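PDB 4CL2: periplasmic solute binding protein from Candidatus liberibacter, which probably captures manganese or zinc ions in the periplasm as the solute-binding component of a metal-uptake transporter. Local coordinates for residues W167-E172 and H213-I218. Residues are numbered along the deposited sequence; the frame is centred on the assembly and turned at random.
Sequences WFVTSE and HKIKFI. With MN (manganese (II) ion), chain L.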
# COMPACT_ATOMS: atom_id res chain seq x y z
N TRP A 167 -18.88 4.87 1.52
CA TRP A 167 -18.39 3.65 2.18
C TRP A 167 -17.45 2.97 1.26
O TRP A 167 -17.77 2.78 0.06
CB TRP A 167 -19.53 2.69 2.43
CG TRP A 167 -20.44 3.14 3.48
CD1 TRP A 167 -21.60 3.82 3.32
CD2 TRP A 167 -20.28 2.93 4.87
NE1 TRP A 167 -22.15 4.07 4.52
CE2 TRP A 167 -21.36 3.54 5.50
CE3 TRP A 167 -19.32 2.29 5.64
CZ2 TRP A 167 -21.53 3.51 6.88
CZ3 TRP A 167 -19.49 2.26 7.01
CH2 TRP A 167 -20.57 2.87 7.61
N PHE A 168 -16.30 2.55 1.79
CA PHE A 168 -15.33 1.72 1.05
C PHE A 168 -15.40 0.37 1.79
O PHE A 168 -15.01 0.32 2.96
CB PHE A 168 -13.91 2.20 1.13
CG PHE A 168 -13.63 3.44 0.35
CD1 PHE A 168 -14.41 3.81 -0.75
CD2 PHE A 168 -12.57 4.25 0.72
CE1 PHE A 168 -14.09 4.98 -1.44
CE2 PHE A 168 -12.27 5.41 0.03
CZ PHE A 168 -13.04 5.76 -1.05
N VAL A 169 -15.93 -0.66 1.14
CA VAL A 169 -16.12 -2.01 1.78
C VAL A 169 -15.31 -3.09 1.05
O VAL A 169 -15.45 -3.29 -0.13
CB VAL A 169 -17.59 -2.42 1.82
CG1 VAL A 169 -17.80 -3.76 2.55
CG2 VAL A 169 -18.39 -1.32 2.50
N THR A 170 -14.41 -3.68 1.78
CA THR A 170 -13.40 -4.54 1.18
C THR A 170 -13.32 -5.81 2.02
O THR A 170 -14.05 -5.96 3.01
CB THR A 170 -12.03 -3.91 1.12
OG1 THR A 170 -11.67 -3.53 2.44
CG2 THR A 170 -12.00 -2.70 0.22
N SER A 171 -12.44 -6.71 1.61
CA SER A 171 -12.31 -7.98 2.33
C SER A 171 -11.25 -7.73 3.43
O SER A 171 -11.60 -7.79 4.62
CB SER A 171 -11.87 -9.11 1.33
OG SER A 171 -12.97 -9.33 0.43
N GLU A 172 -10.01 -7.59 3.05
CA GLU A 172 -8.98 -7.09 3.96
C GLU A 172 -9.19 -5.60 4.25
O GLU A 172 -9.72 -4.88 3.41
CB GLU A 172 -7.59 -7.25 3.34
CG GLU A 172 -6.46 -7.06 4.34
CD GLU A 172 -5.08 -7.00 3.69
OE1 GLU A 172 -4.92 -6.45 2.61
OE2 GLU A 172 -4.12 -7.42 4.27
N HIS A 213 -26.85 0.34 6.51
CA HIS A 213 -26.55 1.51 5.66
C HIS A 213 -26.79 1.31 4.19
O HIS A 213 -26.41 2.13 3.40
CB HIS A 213 -25.12 2.00 5.88
CG HIS A 213 -24.78 2.21 7.31
ND1 HIS A 213 -25.34 3.21 8.07
CD2 HIS A 213 -23.94 1.54 8.14
CE1 HIS A 213 -24.88 3.14 9.30
NE2 HIS A 213 -24.03 2.14 9.37
N LYS A 214 -27.46 0.22 3.80
CA LYS A 214 -27.81 0.01 2.40
C LYS A 214 -26.58 0.15 1.50
O LYS A 214 -26.64 0.74 0.43
CB LYS A 214 -28.93 0.95 1.96
CG LYS A 214 -30.31 0.56 2.50
CD LYS A 214 -31.42 1.24 1.68
CE LYS A 214 -32.82 0.87 2.15
NZ LYS A 214 -33.08 1.30 3.55
N ILE A 215 -25.50 -0.49 1.93
CA ILE A 215 -24.25 -0.46 1.17
C ILE A 215 -24.34 -1.37 -0.05
O ILE A 215 -24.87 -2.47 0.02
CB ILE A 215 -23.07 -0.83 2.07
CG1 ILE A 215 -22.98 0.19 3.22
CG2 ILE A 215 -21.81 -0.86 1.23
CD1 ILE A 215 -22.10 -0.18 4.37
N LYS A 216 -23.88 -0.87 -1.19
CA LYS A 216 -24.19 -1.47 -2.48
C LYS A 216 -23.11 -2.44 -3.04
O LYS A 216 -23.42 -3.30 -3.81
CB LYS A 216 -24.38 -0.34 -3.49
CG LYS A 216 -25.53 0.60 -3.16
CD LYS A 216 -26.85 -0.11 -3.25
CE LYS A 216 -27.97 0.79 -2.76
NZ LYS A 216 -29.17 -0.03 -2.42
N PHE A 217 -21.88 -2.24 -2.62
CA PHE A 217 -20.72 -2.99 -3.16
C PHE A 217 -19.73 -3.41 -2.09
O PHE A 217 -19.41 -2.66 -1.12
CB PHE A 217 -19.99 -2.15 -4.25
CG PHE A 217 -20.77 -2.03 -5.53
CD1 PHE A 217 -20.67 -3.00 -6.52
CD2 PHE A 217 -21.60 -0.95 -5.72
CE1 PHE A 217 -21.41 -2.88 -7.69
CE2 PHE A 217 -22.37 -0.82 -6.88
CZ PHE A 217 -22.28 -1.80 -7.85
N ILE A 218 -19.16 -4.59 -2.34
CA ILE A 218 -18.01 -5.07 -1.58
C ILE A 218 -16.95 -5.66 -2.51
O ILE A 218 -17.31 -6.43 -3.39
CB ILE A 218 -18.42 -6.12 -0.47
CG1 ILE A 218 -17.19 -6.65 0.30
CG2 ILE A 218 -19.29 -7.20 -1.06
CD1 ILE A 218 -17.56 -7.44 1.57
MN MN L . -2.27 -6.48 3.33
O HOH W 1 -17.38 -0.35 -1.28
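With chi1 at -71° in W167 and -61° in I215, CG of the one and CG1 of the other each lie anti to their own carbonyl carbon, and the indole meets the isoleucine at about a right angle. I215 CD1 sits over one face of the indole, 3.8 Å from the centroid of the five-membered ring, a CH-pi contact. The six-membered ring reaches on to H213 in an offset stack with the planes 27° apart; W167 CZ2 rides over the imidazole, 3.4 Å from H213 CD2. The turn that presents both partners is a Schellman motif ending helix 200-212, with K214 at positive phi. Two residues further along the strand, V169 sends its two methyls to different partners: CG2 packs on I215 CG2 at 3.7 Å, while CG1 meets I218 CG1 at 3.7 Å. No direct hydrogen bond joins the two segments here. Instead a water accepts from V169 N at 2.8 Å, donates to F217 O at 3.1 Å and bonds weakly to W167 O. I218 CA adds a CA-H...O contact to V169 O. T170 OG1 donates to E172 O at 2.6 Å, bridging the corner at S171, and E172 binds the manganese through OE2, at 2.3 Å, with OE1 further off; H106 and D247 complete the protein ligands. The contact thus belongs to the strand core of the lobe supplying E172. Strand 167-170 is bonded through F168 and T170 to parallel strand 185-188, and through V169 to F219 on strand 217-221; L187 touches W167, V169 and I215, and helix 227-236 packs against I218.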